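Local coordinates for protein putative polyphosphate kinase 2 (Pseudomonas aeruginosa PAO1, PDB 3CZP) that transfers phosphate from inorganic polyphosphate to AMP to make ADP, and less efficiently to GMP, as a magnesium-dependent homodimeric kinase of two fused PPK2 domains, at residues C143-L148 with W385-G390; A135-R140 with I392-E397; Q344-R349 with Y368-V373; K127-I132 with L200-R205. All blocks are in the same frame, centred on the assembly; numbering follows the deposited sequence. Where two conformers were deposited one is given.

Overall arrangement
Interactions 1 and 2 join the fused PPK2 domains through helix 125-144 of the first and helix 382-402 of the second, their centres about 10 Å apart, and one ethanediol touches both. The first domain seems catalytically inactive, so they tie it to the one that probably carries the activity. Interaction 3 lies in the second domain, its centre about 10 Å from that of interaction 1; Glu-145 OE2 links them, 2.9 Å from Arg-370 NH1 in a salt bridge. Interaction 4 packs helix 125-144 against helix 186-203 within the first domain, its centre about 13 Å from that of interaction 2, and Glu-136 bridges to Arg-205 between them. Interactions 3 and 4 lie farthest apart, centres about 26 Å.

Interaction 1 (C143-L148 with W385-G390); sequences CDEGAL and WLRAYG. With EDO (1,2-ethanediol), chain G.
Arg-387 reaches across from helix 382-402 and holds one oxygen of Glu-145 with both of its terminal nitrogens. NH2 of Arg-387 lies 2.9 Å from OE2 of Glu-145 and NH1 of Arg-387 lies 3.2 Å from the same OE2, so this is an end-on salt bridge in which a single atom accepts two bonds. The oxygen sits close to the guanidinium plane, yet the carboxylate itself is turned 60° to it: NH1 meets the anti lone pair, whereas NH2 comes from above the carboxylate plane. Asp-144 takes a different place. Its CB packs over one face of the guanidinium, 3.6 Å from NH1 of Arg-387, while its OD2 passes the aliphatic part of the arginine, 3.6 Å from CD of Arg-387; the opposite charges probably attract, but no N-H points at that oxygen. The contact is a bridge between the two fused PPK2 domains, formed where helix 125-144 of the first gives out. Gly-146, with positive phi of 130°, closes that helix in a Schellman motif and turns the chain toward strand 148-155. Behind the first shell, Asp-384 and Glu-391 bind the NH2 and NH1 of Arg-387 from its own helix. CG of Arg-387 lies between the backbone N and the carbonyl carbon (chi1 64°), and from there the chain runs extended to NE, carrying the guanidinium to the other domain. Glu-145 is bent at chi2 and has further partners: Arg-370 forms a second salt bridge to OE2, and the backbone N of Tyr-346 binds OE1.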
# COMPACT_ATOMS: atom_id res chain seq x y z
N CYS A 143 10.10 -13.02 14.13
CA CYS A 143 9.81 -14.32 14.74
C CYS A 143 9.13 -14.18 16.08
O CYS A 143 8.24 -14.97 16.39
CB CYS A 143 11.08 -15.17 14.89
SG CYS A 143 11.78 -15.63 13.31
N ASP A 144 9.53 -13.18 16.86
CA ASP A 144 8.79 -12.84 18.12
C ASP A 144 7.32 -12.47 17.85
O ASP A 144 6.45 -12.77 18.62
CB ASP A 144 9.46 -11.66 18.83
CG ASP A 144 10.68 -12.04 19.65
OD1 ASP A 144 10.84 -13.23 20.00
OD2 ASP A 144 11.50 -11.14 19.95
N GLU A 145 7.07 -11.78 16.75
CA GLU A 145 5.72 -11.46 16.27
C GLU A 145 4.91 -12.63 15.66
O GLU A 145 3.71 -12.55 15.49
CB GLU A 145 5.84 -10.31 15.23
CG GLU A 145 6.23 -8.96 15.84
CD GLU A 145 5.08 -8.25 16.55
OE1 GLU A 145 3.96 -8.13 15.97
OE2 GLU A 145 5.27 -7.79 17.70
N GLY A 146 5.59 -13.72 15.30
CA GLY A 146 4.97 -14.97 14.94
C GLY A 146 5.45 -15.56 13.65
O GLY A 146 5.01 -16.66 13.28
N ALA A 147 6.32 -14.85 12.93
CA ALA A 147 6.76 -15.36 11.64
C ALA A 147 7.47 -16.69 11.77
O ALA A 147 8.27 -16.92 12.70
CB ALA A 147 7.74 -14.34 10.89
N LEU A 148 7.23 -17.54 10.75
CA LEU A 148 8.03 -18.70 10.46
C LEU A 148 9.03 -18.39 9.35
O LEU A 148 8.67 -18.22 8.19
CB LEU A 148 7.12 -19.88 10.08
CG LEU A 148 7.80 -21.22 9.77
CD1 LEU A 148 8.48 -21.82 11.01
CD2 LEU A 148 6.78 -22.21 9.11
N TRP A 385 5.21 -6.04 25.21
CA TRP A 385 5.64 -4.65 25.47
C TRP A 385 7.08 -4.56 26.01
O TRP A 385 7.74 -3.58 25.71
CB TRP A 385 4.61 -3.79 26.21
CG TRP A 385 4.21 -4.22 27.60
CD1 TRP A 385 3.11 -4.91 27.92
CD2 TRP A 385 4.89 -3.96 28.83
NE1 TRP A 385 3.05 -5.13 29.26
CE2 TRP A 385 4.14 -4.56 29.85
CE3 TRP A 385 6.08 -3.30 29.17
CZ2 TRP A 385 4.52 -4.51 31.20
CZ3 TRP A 385 6.46 -3.24 30.50
CH2 TRP A 385 5.68 -3.84 31.52
N LEU A 386 7.60 -5.57 26.73
CA LEU A 386 8.96 -5.49 27.29
C LEU A 386 10.02 -5.48 26.20
O LEU A 386 11.07 -4.81 26.32
CB LEU A 386 9.24 -6.68 28.23
CG LEU A 386 8.66 -6.53 29.62
CD1 LEU A 386 8.62 -7.89 30.34
CD2 LEU A 386 9.45 -5.50 30.40
N ARG A 387 9.74 -6.24 25.15
CA ARG A 387 10.64 -6.28 23.99
C ARG A 387 10.45 -5.08 23.07
O ARG A 387 11.33 -4.79 22.27
CB ARG A 387 10.50 -7.60 23.22
CG ARG A 387 9.15 -7.89 22.58
CD ARG A 387 9.11 -9.23 21.88
NE ARG A 387 7.74 -9.49 21.44
CZ ARG A 387 7.19 -9.12 20.29
NH1 ARG A 387 7.87 -8.44 19.39
NH2 ARG A 387 5.92 -9.41 20.05
N ALA A 388 9.34 -4.37 23.20
CA ALA A 388 9.03 -3.20 22.34
C ALA A 388 10.00 -2.01 22.46
O ALA A 388 10.25 -1.32 21.47
CB ALA A 388 7.60 -2.72 22.54
N TYR A 389 10.52 -1.78 23.66
CA TYR A 389 11.44 -0.67 23.89
C TYR A 389 12.66 -0.78 22.99
O TYR A 389 13.03 0.17 22.31
CB TYR A 389 11.87 -0.63 25.36
CG TYR A 389 10.72 -0.49 26.33
CD1 TYR A 389 10.00 0.70 26.42
CD2 TYR A 389 10.35 -1.54 27.16
CE1 TYR A 389 8.95 0.84 27.31
CE2 TYR A 389 9.29 -1.41 28.05
CZ TYR A 389 8.60 -0.22 28.12
OH TYR A 389 7.55 -0.09 29.00
N GLY A 390 13.29 -1.96 23.00
CA GLY A 390 14.49 -2.21 22.17
C GLY A 390 14.20 -2.17 20.70
O GLY A 390 14.95 -1.63 19.91
C1 EDO G . 12.27 -15.45 18.87
O1 EDO G . 11.08 -16.26 19.01
C2 EDO G . 13.11 -15.47 20.17
O2 EDO G . 13.30 -14.16 20.75

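Interaction 2 (A135-R140 with I392-E397); sequences AERFER and INDFEE. With EDO (1,2-ethanediol), chain G.
A bend at chi3 (-37°) in Arg-137, whose CG lies anti to the carbonyl carbon, brings NE up to the carboxylate of Asp-394, which leaves its own helix with the same choice of first torsion. NE of Arg-137 and OD2 of Asp-394 stand 3.1 Å apart in a salt bridge. OD2 lies near the guanidinium plane, yet NE of Arg-137 comes over the face of the carboxylate, 3.2 Å from CG of Asp-394, the two planes 58° apart; CD of Arg-137 also rests 3.2 Å from OD2 of Asp-394. One helical turn on, Glu-397 stretches out beyond CG and offers OE1 at 3.6 Å from NH2 of Arg-137; this second bridge is long, with the oxygen well out of the guanidinium plane, so it acts through charge alone. The three residues make a salt-bridge network between helix 125-144 and helix 382-402, one from each fused PPK2 domain. A water accepts from NH2 of Arg-137 at 2.9 Å and lies 2.7 Å from OE1 of Glu-397, near the Asp-394 carbonyl O too. Arg-140 NH2 makes a salt bridge to OE2 of Glu-136 at 2.9 Å along its own helix, and Arg-205 also pairs with that oxygen.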
# COMPACT_ATOMS: atom_id res chain seq x y z
N ALA A 135 20.24 -7.41 11.07
CA ALA A 135 19.52 -8.51 10.52
C ALA A 135 19.07 -9.42 11.66
O ALA A 135 17.89 -9.81 11.73
CB ALA A 135 20.40 -9.29 9.51
N GLU A 136 20.00 -9.72 12.57
CA GLU A 136 19.68 -10.58 13.68
C GLU A 136 18.50 -9.96 14.43
O GLU A 136 17.53 -10.62 14.71
CB GLU A 136 20.91 -10.85 14.55
CG GLU A 136 20.82 -11.92 15.61
CD GLU A 136 20.04 -11.51 16.85
OE1 GLU A 136 19.88 -10.32 17.19
OE2 GLU A 136 19.55 -12.45 17.51
N ARG A 137 18.57 -8.66 14.72
CA ARG A 137 17.50 -7.99 15.48
C ARG A 137 16.14 -7.95 14.70
O ARG A 137 15.08 -8.06 15.29
CB ARG A 137 17.96 -6.59 15.93
CG ARG A 137 19.06 -6.63 17.03
CD ARG A 137 19.45 -5.24 17.57
NE ARG A 137 19.45 -4.17 16.54
CZ ARG A 137 20.51 -3.73 15.83
NH1 ARG A 137 21.71 -4.21 15.99
NH2 ARG A 137 20.33 -2.77 14.94
N PHE A 138 16.20 -7.67 13.41
CA PHE A 138 15.02 -7.62 12.54
C PHE A 138 14.38 -9.01 12.54
O PHE A 138 13.22 -9.16 12.91
CB PHE A 138 15.47 -7.15 11.16
CG PHE A 138 14.39 -7.11 10.13
CD1 PHE A 138 13.31 -6.32 10.26
CD2 PHE A 138 14.48 -7.90 8.99
CE1 PHE A 138 12.32 -6.32 9.31
CE2 PHE A 138 13.51 -7.86 8.04
CZ PHE A 138 12.43 -7.06 8.20
N GLU A 139 15.16 -10.04 12.21
CA GLU A 139 14.61 -11.41 12.21
C GLU A 139 14.04 -11.82 13.55
O GLU A 139 13.00 -12.47 13.58
CB GLU A 139 15.60 -12.42 11.77
CG GLU A 139 16.01 -12.11 10.34
CD GLU A 139 16.99 -13.01 9.78
OE1 GLU A 139 17.37 -13.99 10.46
OE2 GLU A 139 17.43 -12.71 8.60
N ARG A 140 14.70 -11.42 14.62
CA ARG A 140 14.20 -11.80 15.97
C ARG A 140 12.81 -11.24 16.24
O ARG A 140 11.96 -11.91 16.87
CB ARG A 140 15.19 -11.38 17.04
CG ARG A 140 14.86 -11.87 18.43
CD ARG A 140 15.75 -11.28 19.50
NE ARG A 140 17.03 -11.97 19.45
CZ ARG A 140 17.32 -13.11 20.08
NH1 ARG A 140 16.45 -13.70 20.92
NH2 ARG A 140 18.50 -13.67 19.89
N ILE A 392 11.73 -0.44 19.38
CA ILE A 392 11.46 0.96 19.05
C ILE A 392 12.76 1.72 18.80
O ILE A 392 12.88 2.49 17.84
CB ILE A 392 10.67 1.67 20.16
CG1 ILE A 392 9.21 1.23 20.13
CG2 ILE A 392 10.78 3.18 20.02
CD1 ILE A 392 8.42 1.64 21.36
N ASN A 393 13.74 1.49 19.68
CA ASN A 393 15.03 2.11 19.58
C ASN A 393 15.76 1.72 18.34
O ASN A 393 16.38 2.59 17.66
CB ASN A 393 15.88 1.79 20.84
CG ASN A 393 15.43 2.53 22.06
OD1 ASN A 393 14.80 3.60 21.98
ND2 ASN A 393 15.77 1.98 23.23
N ASP A 394 15.63 0.43 17.97
CA ASP A 394 16.28 -0.05 16.73
C ASP A 394 15.61 0.64 15.51
O ASP A 394 16.28 1.11 14.61
CB ASP A 394 16.24 -1.57 16.53
CG ASP A 394 17.01 -2.38 17.63
OD1 ASP A 394 17.92 -1.85 18.36
OD2 ASP A 394 16.68 -3.59 17.75
N PHE A 395 14.29 0.70 15.52
CA PHE A 395 13.49 1.44 14.52
C PHE A 395 13.93 2.89 14.36
O PHE A 395 14.24 3.36 13.27
CB PHE A 395 12.02 1.36 14.97
CG PHE A 395 11.02 2.10 14.10
CD1 PHE A 395 11.11 2.10 12.73
CD2 PHE A 395 9.99 2.81 14.69
CE1 PHE A 395 10.13 2.76 11.92
CE2 PHE A 395 9.04 3.49 13.88
CZ PHE A 395 9.10 3.45 12.51
N GLU A 396 13.99 3.60 15.48
CA GLU A 396 14.36 5.01 15.49
C GLU A 396 15.78 5.25 15.05
O GLU A 396 16.07 6.26 14.43
CB GLU A 396 14.09 5.64 16.86
CG GLU A 396 12.58 5.77 17.07
CD GLU A 396 12.19 6.32 18.43
OE1 GLU A 396 13.09 6.69 19.23
OE2 GLU A 396 10.97 6.35 18.67
N GLU A 397 16.65 4.29 15.37
CA GLU A 397 18.04 4.32 14.90
C GLU A 397 18.16 4.13 13.40
O GLU A 397 18.99 4.79 12.78
CB GLU A 397 18.85 3.27 15.62
CG GLU A 397 20.23 3.10 15.14
CD GLU A 397 20.97 1.98 15.88
OE1 GLU A 397 20.60 0.78 15.69
OE2 GLU A 397 21.90 2.33 16.65
C1 EDO G . 12.27 -15.45 18.87
O1 EDO G . 11.08 -16.26 19.01
C2 EDO G . 13.11 -15.47 20.17
O2 EDO G . 13.30 -14.16 20.75
O HOH W 1 18.54 -0.49 14.49

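Interaction 3 (Q344-R349 with Y368-V373); sequences QPYLWR and YGRVLV
Tyr-346 and Arg-370 meet face to face in a cation-pi stack inside the second PPK2 domain, where a type I beta turn from Pro-345 to Trp-348 abuts the start of helix 370-377. The guanidinium lies nearly flat on the ring, planes 15° apart, with CZ of Arg-370 4.0 Å from the centroid of the Tyr-346 ring. It is shifted toward the CB side of the ring: NH1 of Arg-370 is 3.6 Å from CB of Tyr-346. Bends at chi2 and chi3 fold the arginine back over the tyrosine, and a CH-pi contact follows from this, CD of Arg-370 standing above the ring centre at 4.2 Å. Charge pairing engages the guanidinium as well, since Glu-374 takes the NE of Arg-370, alongside the bridge to Glu-145. Together these partners probably limit how the guanidinium can turn over the ring. Hydrogen bonding works at the other end of the tyrosine. Its hydroxyl bonds the carbonyl O of Trp-367, just ahead of 368-373. The backbone N-H of Arg-370 meets the same hydroxyl, with N of Arg-370 3.1 Å from OH of Tyr-346 and an angle of 139° at the hydrogen.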
# COMPACT_ATOMS: atom_id res chain seq x y z
N GLN A 344 -0.10 -8.15 9.91
CA GLN A 344 1.36 -7.87 9.76
C GLN A 344 1.98 -7.64 11.15
O GLN A 344 1.27 -7.44 12.13
CB GLN A 344 1.52 -6.66 8.91
CG GLN A 344 1.03 -6.83 7.53
CD GLN A 344 2.04 -7.58 6.65
OE1 GLN A 344 3.17 -7.80 7.07
NE2 GLN A 344 1.63 -7.98 5.49
N PRO A 345 3.32 -7.72 11.27
CA PRO A 345 3.94 -7.42 12.54
C PRO A 345 3.74 -5.95 12.95
O PRO A 345 3.60 -5.08 12.10
CB PRO A 345 5.42 -7.66 12.28
CG PRO A 345 5.54 -7.61 10.89
CD PRO A 345 4.32 -8.11 10.28
N TYR A 346 3.72 -5.72 14.24
CA TYR A 346 3.41 -4.42 14.83
C TYR A 346 3.97 -3.17 14.10
O TYR A 346 3.19 -2.27 13.77
CB TYR A 346 3.87 -4.39 16.30
CG TYR A 346 3.54 -3.11 17.02
CD1 TYR A 346 2.20 -2.74 17.27
CD2 TYR A 346 4.54 -2.27 17.47
CE1 TYR A 346 1.88 -1.52 17.94
CE2 TYR A 346 4.22 -1.09 18.16
CZ TYR A 346 2.91 -0.73 18.39
OH TYR A 346 2.63 0.47 19.06
N LEU A 347 5.28 -3.11 13.83
CA LEU A 347 5.85 -1.84 13.26
C LEU A 347 5.52 -1.61 11.82
O LEU A 347 5.77 -0.53 11.30
CB LEU A 347 7.37 -1.79 13.44
CG LEU A 347 7.77 -1.63 14.92
CD1 LEU A 347 9.25 -1.84 15.15
CD2 LEU A 347 7.18 -0.25 15.52
N TRP A 348 5.04 -2.64 11.11
CA TRP A 348 4.62 -2.50 9.72
C TRP A 348 3.70 -1.30 9.47
O TRP A 348 3.86 -0.55 8.48
CB TRP A 348 3.96 -3.83 9.26
CG TRP A 348 3.61 -3.91 7.82
CD1 TRP A 348 4.34 -4.44 6.79
CD2 TRP A 348 2.35 -3.54 7.25
NE1 TRP A 348 3.67 -4.35 5.60
CE2 TRP A 348 2.42 -3.82 5.86
CE3 TRP A 348 1.18 -2.99 7.77
CZ2 TRP A 348 1.36 -3.57 4.99
CZ3 TRP A 348 0.10 -2.78 6.90
CH2 TRP A 348 0.21 -3.05 5.53
N ARG A 349 2.73 -1.12 10.37
CA ARG A 349 1.77 -0.03 10.27
C ARG A 349 2.46 1.33 10.34
O ARG A 349 1.97 2.29 9.75
CB ARG A 349 0.72 -0.15 11.37
CG ARG A 349 1.29 -0.26 12.77
CD ARG A 349 0.20 -0.55 13.79
NE ARG A 349 -0.02 -1.99 13.95
CZ ARG A 349 -0.67 -2.53 14.98
NH1 ARG A 349 -1.16 -1.76 15.94
NH2 ARG A 349 -0.83 -3.85 15.04
N TYR A 368 4.57 4.11 20.18
CA TYR A 368 4.59 4.09 21.64
C TYR A 368 3.32 3.58 22.31
O TYR A 368 3.34 3.21 23.51
CB TYR A 368 5.04 5.45 22.19
CG TYR A 368 6.51 5.67 21.92
CD1 TYR A 368 7.46 5.06 22.70
CD2 TYR A 368 6.94 6.43 20.83
CE1 TYR A 368 8.83 5.22 22.46
CE2 TYR A 368 8.33 6.60 20.57
CZ TYR A 368 9.26 5.99 21.41
OH TYR A 368 10.62 6.11 21.20
N GLY A 369 2.24 3.50 21.54
CA GLY A 369 0.99 2.91 22.02
C GLY A 369 1.18 1.54 22.67
O GLY A 369 0.55 1.25 23.67
N ARG A 370 2.05 0.72 22.09
CA ARG A 370 2.36 -0.60 22.62
C ARG A 370 2.80 -0.58 24.09
O ARG A 370 2.37 -1.45 24.89
CB ARG A 370 3.42 -1.34 21.77
CG ARG A 370 3.76 -2.68 22.40
CD ARG A 370 4.09 -3.77 21.42
NE ARG A 370 2.88 -4.28 20.78
CZ ARG A 370 2.90 -5.28 19.90
NH1 ARG A 370 4.06 -5.85 19.56
NH2 ARG A 370 1.78 -5.67 19.34
N VAL A 371 3.65 0.41 24.45
CA VAL A 371 4.17 0.52 25.82
C VAL A 371 3.39 1.53 26.68
O VAL A 371 3.75 1.80 27.82
CB VAL A 371 5.66 0.89 25.83
CG1 VAL A 371 6.44 -0.16 25.03
CG2 VAL A 371 5.85 2.34 25.32
N LEU A 372 2.30 2.05 26.12
CA LEU A 372 1.38 2.91 26.85
C LEU A 372 0.03 2.22 26.91
O LEU A 372 -0.13 1.30 27.71
CB LEU A 372 1.33 4.30 26.21
CG LEU A 372 2.62 5.15 26.27
CD1 LEU A 372 2.39 6.40 25.39
CD2 LEU A 372 3.09 5.53 27.73
N VAL A 373 -0.93 2.59 26.08
CA VAL A 373 -2.28 1.96 26.16
C VAL A 373 -2.37 0.42 26.06
O VAL A 373 -3.19 -0.18 26.73
CB VAL A 373 -3.27 2.62 25.14
CG1 VAL A 373 -2.78 2.48 23.67
CG2 VAL A 373 -4.69 2.08 25.34

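Interaction 4 (K127-I132 with L200-R205); sequences KLDQAI and LRRTSR
Ile-132 packs its CG2 methyl into the last turn of helix 186-203, and this is the close part of the contact. CG2 of Ile-132 lies 3.6 Å from CB of Arg-202 and 3.8 Å from CG2 of Thr-203, so a single branch wedges against two successive residues, crossing each side chain at about a right angle. The methyl of Thr-203 faces the isoleucine because OG1 sits between the backbone N and the carbonyl carbon (chi1 62°), which leaves CG2 beside the N; OG1 itself is bonded to the carbonyl O of Val-199 and to Trp-210. Val-199 and Met-114 also pack on Ile-132. The helices joined here, 125-144 and 186-203, both belong to the first PPK2 domain, whose core is a five-stranded parallel sheet in the P-loop NTPase manner, strand order 2-3-1-4-5. One turn back along helix 125-144 the contact becomes polar and watery. Arg-202, extended from CG to NE, lays its aliphatic chain past Ile-132 and ends near Asp-129, where NH2 of Arg-202 is 3.3 Å from OD1 of Asp-129: a salt bridge with the carboxylate and guanidinium planes 51° apart. Two waters fill out the pairing. One accepts from NH2 of Arg-202 and donates to the carbonyl O of Asp-129, 2.7 Å away; the other links NH1 of Arg-202 to OD2 of Asp-129.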
# COMPACT_ATOMS: atom_id res chain seq x y z
N LYS A 127 30.91 -1.90 9.10
CA LYS A 127 29.56 -1.68 8.59
C LYS A 127 28.90 -3.01 8.26
O LYS A 127 27.73 -3.19 8.58
CB LYS A 127 29.57 -0.72 7.42
CG LYS A 127 29.99 0.69 7.89
CD LYS A 127 30.13 1.67 6.70
CE LYS A 127 31.55 1.70 6.14
NZ LYS A 127 31.57 1.88 4.69
N LEU A 128 29.68 -3.98 7.75
CA LEU A 128 29.16 -5.32 7.64
C LEU A 128 28.73 -5.88 8.99
O LEU A 128 27.69 -6.52 9.08
CB LEU A 128 30.14 -6.30 7.02
CG LEU A 128 29.61 -7.74 6.89
CD1 LEU A 128 28.39 -7.86 5.98
CD2 LEU A 128 30.71 -8.73 6.41
N ASP A 129 29.54 -5.68 10.02
CA ASP A 129 29.19 -6.20 11.35
C ASP A 129 27.88 -5.58 11.88
O ASP A 129 27.07 -6.26 12.57
CB ASP A 129 30.35 -6.00 12.30
CG ASP A 129 31.53 -6.95 12.00
OD1 ASP A 129 31.46 -7.82 11.07
OD2 ASP A 129 32.54 -6.83 12.72
N GLN A 130 27.66 -4.34 11.50
CA GLN A 130 26.46 -3.61 11.90
C GLN A 130 25.23 -4.14 11.19
O GLN A 130 24.23 -4.30 11.83
CB GLN A 130 26.61 -2.11 11.69
CG GLN A 130 27.65 -1.52 12.70
CD GLN A 130 28.06 -0.12 12.38
OE1 GLN A 130 27.27 0.64 11.84
NE2 GLN A 130 29.29 0.24 12.73
N ALA A 131 25.35 -4.38 9.89
CA ALA A 131 24.35 -4.98 9.04
C ALA A 131 24.00 -6.35 9.53
O ALA A 131 22.82 -6.73 9.55
CB ALA A 131 24.85 -5.04 7.57
N ILE A 132 25.00 -7.11 9.93
CA ILE A 132 24.77 -8.41 10.50
C ILE A 132 23.90 -8.30 11.71
O ILE A 132 22.90 -9.01 11.79
CB ILE A 132 26.07 -9.20 10.86
CG1 ILE A 132 26.82 -9.57 9.57
CG2 ILE A 132 25.72 -10.47 11.63
CD1 ILE A 132 28.22 -10.21 9.78
N LEU A 200 26.55 -16.20 8.48
CA LEU A 200 25.79 -17.38 8.86
C LEU A 200 25.96 -17.78 10.34
O LEU A 200 24.98 -18.03 11.03
CB LEU A 200 26.10 -18.57 7.90
CG LEU A 200 25.12 -18.68 6.70
CD1 LEU A 200 25.03 -17.38 5.84
CD2 LEU A 200 25.51 -19.88 5.86
N ARG A 201 27.18 -17.76 10.86
CA ARG A 201 27.41 -18.05 12.25
C ARG A 201 26.62 -17.13 13.17
O ARG A 201 26.05 -17.56 14.21
CB ARG A 201 28.92 -17.98 12.53
CG ARG A 201 29.37 -17.95 14.01
CD ARG A 201 29.09 -19.29 14.75
NE ARG A 201 29.49 -19.15 16.14
CZ ARG A 201 30.69 -19.43 16.61
NH1 ARG A 201 30.94 -19.24 17.91
NH2 ARG A 201 31.64 -19.87 15.77
N ARG A 202 26.60 -15.85 12.83
CA ARG A 202 26.02 -14.83 13.67
C ARG A 202 24.48 -14.74 13.62
O ARG A 202 23.84 -14.23 14.53
CB ARG A 202 26.66 -13.46 13.34
CG ARG A 202 28.15 -13.47 13.55
CD ARG A 202 28.79 -12.14 13.50
NE ARG A 202 30.24 -12.23 13.63
CZ ARG A 202 31.05 -11.18 13.62
NH1 ARG A 202 32.37 -11.38 13.74
NH2 ARG A 202 30.58 -9.95 13.50
N THR A 203 23.90 -15.24 12.54
CA THR A 203 22.47 -15.08 12.30
C THR A 203 21.72 -16.39 12.25
O THR A 203 20.51 -16.40 11.99
CB THR A 203 22.22 -14.28 11.01
OG1 THR A 203 22.77 -15.01 9.92
CG2 THR A 203 22.83 -12.86 11.13
N SER A 204 22.41 -17.48 12.49
CA SER A 204 21.74 -18.76 12.64
C SER A 204 21.30 -18.90 14.09
O SER A 204 22.10 -19.00 14.96
CB SER A 204 22.64 -19.93 12.23
OG SER A 204 21.78 -21.05 11.93
N ARG A 205 20.00 -18.93 14.33
CA ARG A 205 19.42 -18.97 15.66
C ARG A 205 18.48 -20.15 15.73
O ARG A 205 18.06 -20.69 14.68
CB ARG A 205 18.61 -17.69 15.94
CG ARG A 205 19.43 -16.48 16.03
CD ARG A 205 20.10 -16.47 17.38
NE ARG A 205 20.93 -15.30 17.57
CZ ARG A 205 22.18 -15.19 17.17
NH1 ARG A 205 22.77 -16.20 16.58
NH2 ARG A 205 22.85 -14.09 17.43
O HOH W 2 27.96 -8.47 13.94
O HOH W 3 34.15 -9.00 12.63